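Local coordinates for nucleoporin NUP145N (Chaetomium thermophilum, PDB 5HB6), which probably serves as a structural component of the nuclear pore complex, this chain being its autoproteolytic peptidase S59 domain, at residues K74-M77 with G78-L81; R18-R21 with Q22-V25; R107-E110 with R111-I115. The protein carries 1 engineered substitution. All blocks are in the same frame, centred on the assembly; numbering follows the deposited sequence.

How the contacts relate
All three contacts are local and lie at the surface of the domain, each with its two segments directly joined. Contact 1 is a tight turn in the loop between strands 64-67 and 85-89, made of proline rings, aliphatic carbons and one backbone bond. Contact 2, its centre about 16 Å away, is a short helix end where one arginine is bonded to a sulfate while another lies over a helix carbonyl; both border the loop of Val43 and Leu45, without touching each other. Contact 3 lies on the opposite side of the chain's centre from contact 2, their centres about 37 Å apart. There a regular helix adds a salt bridge and a CH-pi contact to its backbone ladder.

Contact 1. Residues K74-M77 with G78-L81; sequences KPPM and GKGL
Lys79 meets Pro76 because its CG turns back beside its own backbone N (chi1 -63°) and the chain then kinks at chi2 (-74°), so that the first two methylenes pass over the CG-CD side of the Pro76 ring while the ammonium end leads away from it. CG of Lys79 lies 3.7 Å from CG of Pro76, the two side chains crossing at a slant. CB of the same lysine rests 3.6 Å from the carbonyl O of Pro76, and it faces Pro75 as well, standing 4.1 Å from the CB of that proline. CG of Pro75 in turn comes to 3.7 Å from the carbonyl O of Lys79. Both rings thus meet Lys79, through aliphatic carbons and carbon-to-carbonyl contacts.

The polar tie between the segments is a single backbone bond. Lys79 N donates to Pro76 O over 3.1 Å with an N-H...O angle of 157°, and the donor is tilted from the carbonyl plane. Met77 and Gly78 fill the two corners between them. Gly78 has a positive phi, the conformation expected at the third position of such a turn, and Met77 sends its side chain outward, where it touches His136. Around the turn, Pro75 O accepts a bond from Asn82 ND2, the hydroxyl of Tyr68 is bonded to Leu81 N, and Lys74 NZ reaches Val67 O and, weakly, Phe137 O. His136 and Phe137 form the His-Phe pair that precedes the cleavage point in autoproteolytic nucleoporins of this family, which places the loop beside that end of the domain. Pro76 to Lys79 is a type II beta turn with glycine at its third position, in the loop leading to strand 85-89.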
loop_
_atom_site.group_PDB
_atom_site.type_symbol
_atom_site.label_atom_id
_atom_site.label_comp_id
_atom_site.label_asym_id
_atom_site.label_seq_id
_atom_site.Cartn_x
_atom_site.Cartn_y
_atom_site.Cartn_z
ATOM N N LYS A 74 -10.415 -12.814 -5.540
ATOM C CA LYS A 74 -9.543 -12.338 -4.472
ATOM C C LYS A 74 -9.058 -13.582 -3.739
ATOM O O LYS A 74 -9.892 -14.346 -3.218
ATOM C CB LYS A 74 -10.363 -11.442 -3.543
ATOM C CG LYS A 74 -9.580 -10.780 -2.437
ATOM C CD LYS A 74 -10.516 -9.986 -1.551
ATOM C CE LYS A 74 -9.762 -9.096 -0.601
ATOM N NZ LYS A 74 -9.488 -7.755 -1.193
ATOM N N PRO A 75 -7.751 -13.843 -3.676
ATOM C CA PRO A 75 -7.268 -15.086 -3.033
ATOM C C PRO A 75 -7.429 -15.057 -1.526
ATOM O O PRO A 75 -7.656 -13.993 -0.933
ATOM C CB PRO A 75 -5.781 -15.121 -3.414
ATOM C CG PRO A 75 -5.427 -13.720 -3.649
ATOM C CD PRO A 75 -6.635 -13.074 -4.251
ATOM N N PRO A 76 -7.302 -16.211 -0.865
ATOM C CA PRO A 76 -7.401 -16.237 0.596
ATOM C C PRO A 76 -6.261 -15.467 1.250
ATOM O O PRO A 76 -5.222 -15.200 0.648
ATOM C CB PRO A 76 -7.315 -17.731 0.928
ATOM C CG PRO A 76 -6.585 -18.328 -0.211
ATOM C CD PRO A 76 -7.018 -17.546 -1.420
ATOM N N MET A 77 -6.476 -15.121 2.519
ATOM C CA MET A 77 -5.427 -14.530 3.336
ATOM C C MET A 77 -4.169 -15.373 3.249
ATOM O O MET A 77 -4.221 -16.596 3.382
ATOM C CB MET A 77 -5.877 -14.512 4.792
ATOM C CG MET A 77 -6.823 -13.405 5.153
ATOM S SD MET A 77 -7.276 -13.499 6.897
ATOM C CE MET A 77 -5.680 -13.629 7.706
ATOM N N GLY A 78 -3.033 -14.712 3.060
ATOM C CA GLY A 78 -1.759 -15.391 2.994
ATOM C C GLY A 78 -1.336 -15.841 1.613
ATOM O O GLY A 78 -0.202 -16.303 1.457
ATOM N N LYS A 79 -2.197 -15.714 0.607
ATOM C CA LYS A 79 -1.862 -16.063 -0.764
ATOM C C LYS A 79 -1.843 -14.811 -1.631
ATOM O O LYS A 79 -2.519 -13.817 -1.338
ATOM C CB LYS A 79 -2.876 -17.050 -1.352
ATOM C CG LYS A 79 -2.929 -18.404 -0.646
ATOM C CD LYS A 79 -1.721 -19.266 -0.971
ATOM C CE LYS A 79 -1.844 -20.653 -0.358
ATOM N NZ LYS A 79 -3.060 -21.392 -0.825
ATOM N N GLY A 80 -1.055 -14.871 -2.698
ATOM C CA GLY A 80 -0.942 -13.746 -3.606
ATOM C C GLY A 80 -0.488 -12.508 -2.862
ATOM O O GLY A 80 0.434 -12.551 -2.041
ATOM N N LEU A 81 -1.136 -11.384 -3.150
ATOM C CA LEU A 81 -0.873 -10.128 -2.470
ATOM C C LEU A 81 -1.787 -9.888 -1.267
ATOM O O LEU A 81 -1.755 -8.795 -0.690
ATOM C CB LEU A 81 -0.967 -8.974 -3.463
ATOM C CG LEU A 81 0.035 -9.030 -4.603
ATOM C CD1 LEU A 81 -0.115 -7.839 -5.485
ATOM C CD2 LEU A 81 1.456 -9.113 -4.075
#

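Contact 2. Residues R18-R21 with Q22-V25; sequences RMQR and QRVV. With SO4 (sulfate ion), chain D.
A short helix end meeting the turn that follows it defines this contact, at the surface of the domain where helix 18-21, weakly bonded, runs out toward strand 28-31. The backbone closes it with one bond, Arg23 N to Gln20 O, 3.0 Å long with an N-H...O angle of 161°; the donor sits above the carbonyl plane and not on a lone pair.

Arg23 then folds its side chain back along the helix. Its CG takes the crowded position between backbone N and carbonyl carbon (chi1 52°), which lays the extended chain over the last turn. Met19 O sits above one face of the guanidinium, offset toward its rim. NE is 3.1 Å from that oxygen at an angle too poor for a hydrogen bond, though the carbonyl's partial negative charge may still favour the guanidinium there. NH2 of Arg23 also presses close on CB of Met19, at 3.2 Å. Gln22 uses carbon instead, its CG lying 3.5 Å from Arg18 O, and Val24 puts CG2 3.6 Å from Arg21 O.

Arg21 points the other way, CG trans to its backbone nitrogen (chi1 -175°) and the chain extended, to grip a sulfate, probably from the crystallisation liquor, edge-on with two bonds. NH2 donates to O1 over 2.8 Å, and NH1 to O2 over 3.3 Å, a weak bond. Its NE is given to Leu45 O, which fixes the guanidinium from behind, and Arg14 NH2 and Leu50 N also bond to the sulfate. Gln20 turns its OE1 back to Asn17 N. Backbone bonds between Arg21 and Leu45 and between Val24 and Val43 tie the turn to the neighbouring loop. The turn closed by Arg23 N to Gln20 O is an i to i+3 C-terminal turn ending the short helix 18-21, beside a bidentate arginine-sulfate site.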
loop_
_atom_site.group_PDB
_atom_site.type_symbol
_atom_site.label_atom_id
_atom_site.label_comp_id
_atom_site.label_asym_id
_atom_site.label_seq_id
_atom_site.Cartn_x
_atom_site.Cartn_y
_atom_site.Cartn_z
ATOM N N ARG A 18 12.569 -19.633 -11.056
ATOM C CA ARG A 18 11.254 -20.099 -10.624
ATOM C C ARG A 18 11.118 -20.130 -9.110
ATOM O O ARG A 18 10.028 -19.890 -8.588
ATOM C CB ARG A 18 11.007 -21.490 -11.195
ATOM C CG ARG A 18 10.848 -21.493 -12.686
ATOM C CD ARG A 18 10.943 -22.881 -13.229
ATOM N NE ARG A 18 10.389 -22.944 -14.571
ATOM C CZ ARG A 18 10.068 -24.073 -15.190
ATOM N NH1 ARG A 18 10.273 -25.251 -14.594
ATOM N NH2 ARG A 18 9.546 -24.026 -16.409
ATOM N N MET A 19 12.195 -20.436 -8.392
ATOM C CA MET A 19 12.130 -20.397 -6.936
ATOM C C MET A 19 12.049 -18.966 -6.430
ATOM O O MET A 19 11.338 -18.695 -5.457
ATOM C CB MET A 19 13.337 -21.126 -6.345
ATOM C CG MET A 19 13.489 -22.557 -6.844
ATOM S SD MET A 19 11.969 -23.536 -6.688
ATOM C CE MET A 19 11.759 -23.566 -4.901
ATOM N N GLN A 20 12.755 -18.041 -7.086
ATOM C CA GLN A 20 12.791 -16.650 -6.643
ATOM C C GLN A 20 11.451 -15.944 -6.856
ATOM O O GLN A 20 10.999 -15.195 -5.985
ATOM C CB GLN A 20 13.894 -15.913 -7.391
ATOM C CG GLN A 20 15.291 -16.323 -6.977
ATOM C CD GLN A 20 16.359 -15.892 -7.975
ATOM O OE1 GLN A 20 16.078 -15.642 -9.151
ATOM N NE2 GLN A 20 17.596 -15.810 -7.507
ATOM N N ARG A 21 10.797 -16.169 -7.999
ATOM C CA ARG A 21 9.561 -15.450 -8.288
ATOM C C ARG A 21 8.421 -15.862 -7.363
ATOM O O ARG A 21 7.449 -15.110 -7.225
ATOM C CB ARG A 21 9.176 -15.610 -9.763
ATOM C CG ARG A 21 7.962 -14.779 -10.169
ATOM C CD ARG A 21 7.799 -14.585 -11.685
ATOM N NE ARG A 21 6.520 -13.925 -11.970
ATOM C CZ ARG A 21 6.172 -13.381 -13.132
ATOM N NH1 ARG A 21 7.012 -13.386 -14.160
ATOM N NH2 ARG A 21 4.976 -12.822 -13.259
ATOM N N GLN A 22 8.531 -17.016 -6.707
ATOM C CA GLN A 22 7.549 -17.459 -5.724
ATOM C C GLN A 22 7.742 -16.816 -4.358
ATOM O O GLN A 22 6.902 -17.025 -3.481
ATOM C CB GLN A 22 7.580 -18.988 -5.591
ATOM C CG GLN A 22 6.996 -19.671 -6.811
ATOM C CD GLN A 22 6.956 -21.175 -6.707
ATOM O OE1 GLN A 22 7.274 -21.755 -5.672
ATOM N NE2 GLN A 22 6.558 -21.819 -7.797
ATOM N N ARG A 23 8.808 -16.051 -4.161
ATOM C CA ARG A 23 9.109 -15.476 -2.852
ATOM C C ARG A 23 9.836 -14.145 -3.038
ATOM O O ARG A 23 10.981 -13.953 -2.618
ATOM C CB ARG A 23 9.939 -16.459 -2.030
ATOM C CG ARG A 23 11.157 -16.953 -2.766
ATOM C CD ARG A 23 12.031 -17.894 -1.940
ATOM N NE ARG A 23 12.852 -18.751 -2.795
ATOM C CZ ARG A 23 13.969 -18.375 -3.422
ATOM N NH1 ARG A 23 14.429 -17.139 -3.305
ATOM N NH2 ARG A 23 14.633 -19.248 -4.171
ATOM N N VAL A 24 9.170 -13.192 -3.683
ATOM C CA VAL A 24 9.757 -11.879 -3.929
ATOM C C VAL A 24 9.709 -11.087 -2.626
ATOM O O VAL A 24 8.630 -10.872 -2.065
ATOM C CB VAL A 24 9.002 -11.137 -5.045
ATOM C CG1 VAL A 24 9.602 -9.757 -5.250
ATOM C CG2 VAL A 24 9.028 -11.974 -6.315
ATOM N N VAL A 25 10.873 -10.621 -2.178
ATOM C CA VAL A 25 11.027 -9.878 -0.932
ATOM C C VAL A 25 11.066 -8.393 -1.247
ATOM O O VAL A 25 11.689 -7.965 -2.230
ATOM C CB VAL A 25 12.320 -10.320 -0.216
ATOM C CG1 VAL A 25 12.600 -9.467 1.009
ATOM C CG2 VAL A 25 12.230 -11.790 0.172
HETATM S S SO4 D . 4.210 -11.372 -16.745
HETATM O O1 SO4 D . 3.661 -11.510 -15.392
HETATM O O2 SO4 D . 5.627 -11.732 -16.717
HETATM O O3 SO4 D . 4.000 -9.999 -17.205
HETATM O O4 SO4 D . 3.504 -12.271 -17.651
#

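Contact 3. Residues R107-E110 with R111-I115; sequences RHIE and RLKSI
Ion pairing comes first, between Glu110 and Lys113, whose side chains run alongside each other. The carboxylate folds back at chi2 (-48°) while the lysine stays extended beyond CG, and Lys113 NZ donates to the syn lone pair of Glu110 OE1 at 3.2 Å, a salt bridge and hydrogen bond in one on the exposed side of the helix.

Two like charges lie next to each other on the same helix. Arg107 and Arg111 point the same way with guanidinium planes 9° apart, but what touches is carbon: CD of Arg111 lies over one face of the Arg107 guanidinium, offset toward its rim and 3.5 Å from NH1. The charged nitrogens, Arg107 NH1 and Arg111 NE, remain 4.0 Å apart.

Nonpolar contact is made by Leu112, whose CG stands over a face of the His108 imidazole, offset toward the rim, 4.2 Å from its centroid and 20° off the normal, a CH-pi contact. CD1 of Leu112 comes closer still, 3.6 Å from His108 NE2. The ring is held in place by NE2 bonding to Ser92 O and by an edge-to-face meeting with Tyr123, while Leu112 goes on to Phe120, Tyr123 and Trp130 of the sheet.

Backbone bonds run beneath all this. Leu112 N reaches His108 O at 2.9 Å, and Arg111 N and Lys113 N bond likewise to Arg107 O and Ile109 O. The last, Ser114 N to Glu110 O, is weak, and a water bridges Glu110 O and Ser114 OG. The i to i+4 ladder thus weakens at Ser114 and gives way to i to i+3 bonds, at the C-terminal end of an amphipathic alpha-helix packed on strands 119-124 and 129-134.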
loop_
_atom_site.group_PDB
_atom_site.type_symbol
_atom_site.label_atom_id
_atom_site.label_comp_id
_atom_site.label_asym_id
_atom_site.label_seq_id
_atom_site.Cartn_x
_atom_site.Cartn_y
_atom_site.Cartn_z
ATOM N N ARG A 107 -4.718 15.895 18.234
ATOM C CA ARG A 107 -5.893 15.025 18.265
ATOM C C ARG A 107 -6.066 14.286 16.943
ATOM O O ARG A 107 -6.555 13.152 16.919
ATOM C CB ARG A 107 -7.162 15.815 18.600
ATOM C CG ARG A 107 -8.435 14.979 18.439
ATOM C CD ARG A 107 -9.476 15.239 19.503
ATOM N NE ARG A 107 -10.570 14.273 19.392
ATOM C CZ ARG A 107 -10.635 13.113 20.045
ATOM N NH1 ARG A 107 -11.683 12.318 19.869
ATOM N NH2 ARG A 107 -9.670 12.740 20.878
ATOM N N HIS A 108 -5.727 14.944 15.832
ATOM C CA HIS A 108 -5.757 14.293 14.522
ATOM C C HIS A 108 -4.898 13.043 14.534
ATOM O O HIS A 108 -5.320 11.964 14.088
ATOM C CB HIS A 108 -5.220 15.264 13.476
ATOM C CG HIS A 108 -4.985 14.654 12.130
ATOM N ND1 HIS A 108 -6.013 14.190 11.337
ATOM C CD2 HIS A 108 -3.847 14.480 11.416
ATOM C CE1 HIS A 108 -5.512 13.726 10.205
ATOM N NE2 HIS A 108 -4.201 13.892 10.224
ATOM N N ILE A 109 -3.689 13.163 15.076
ATOM C CA ILE A 109 -2.795 12.013 15.138
ATOM C C ILE A 109 -3.404 10.916 15.999
ATOM O O ILE A 109 -3.372 9.737 15.645
ATOM C CB ILE A 109 -1.402 12.443 15.629
ATOM C CG1 ILE A 109 -0.724 13.276 14.540
ATOM C CG2 ILE A 109 -0.535 11.224 15.946
ATOM C CD1 ILE A 109 0.406 14.124 15.059
ATOM N N GLU A 110 -3.997 11.289 17.130
ATOM C CA GLU A 110 -4.640 10.291 17.975
ATOM C C GLU A 110 -5.812 9.616 17.265
ATOM O O GLU A 110 -6.013 8.404 17.401
ATOM C CB GLU A 110 -5.068 10.947 19.287
ATOM C CG GLU A 110 -3.876 11.383 20.172
ATOM C CD GLU A 110 -2.814 10.281 20.330
ATOM O OE1 GLU A 110 -1.686 10.418 19.779
ATOM O OE2 GLU A 110 -3.114 9.259 20.990
ATOM N N ARG A 111 -6.562 10.359 16.458
ATOM C CA ARG A 111 -7.662 9.732 15.735
ATOM C C ARG A 111 -7.146 8.829 14.612
ATOM O O ARG A 111 -7.746 7.781 14.327
ATOM C CB ARG A 111 -8.630 10.790 15.212
ATOM C CG ARG A 111 -9.366 11.530 16.348
ATOM C CD ARG A 111 -10.176 10.586 17.244
ATOM N NE ARG A 111 -11.364 10.056 16.584
ATOM C CZ ARG A 111 -12.002 8.941 16.941
ATOM N NH1 ARG A 111 -11.554 8.183 17.935
ATOM N NH2 ARG A 111 -13.100 8.573 16.288
ATOM N N LEU A 112 -6.043 9.200 13.951
ATOM C CA LEU A 112 -5.448 8.277 12.987
ATOM C C LEU A 112 -5.076 6.964 13.656
ATOM O O LEU A 112 -5.230 5.894 13.061
ATOM C CB LEU A 112 -4.217 8.888 12.336
ATOM C CG LEU A 112 -4.462 10.012 11.335
ATOM C CD1 LEU A 112 -3.111 10.511 10.827
ATOM C CD2 LEU A 112 -5.319 9.586 10.175
ATOM N N LYS A 113 -4.590 7.023 14.903
ATOM C CA LYS A 113 -4.207 5.799 15.591
ATOM C C LYS A 113 -5.399 4.883 15.808
ATOM O O LYS A 113 -5.229 3.661 15.910
ATOM C CB LYS A 113 -3.493 6.115 16.905
ATOM C CG LYS A 113 -2.126 6.750 16.714
ATOM C CD LYS A 113 -1.479 7.161 18.031
ATOM C CE LYS A 113 -0.077 7.696 17.810
ATOM N NZ LYS A 113 0.519 8.210 19.060
ATOM N N SER A 114 -6.609 5.436 15.867
ATOM C CA SER A 114 -7.800 4.656 16.166
ATOM C C SER A 114 -8.583 4.206 14.930
ATOM O O SER A 114 -9.645 3.599 15.078
ATOM C CB SER A 114 -8.677 5.455 17.133
ATOM O OG SER A 114 -8.009 5.579 18.376
ATOM N N ILE A 115 -8.097 4.463 13.721
ATOM C CA ILE A 115 -8.823 4.030 12.530
ATOM C C ILE A 115 -8.947 2.510 12.526
ATOM O O ILE A 115 -7.928 1.787 12.572
ATOM C CB ILE A 115 -8.159 4.547 11.243
ATOM C CG1 ILE A 115 -8.155 6.073 11.206
ATOM C CG2 ILE A 115 -8.861 4.006 9.994
ATOM C CD1 ILE A 115 -9.538 6.733 11.200
HETATM O O HOH W 1 -5.764 6.868 19.730
#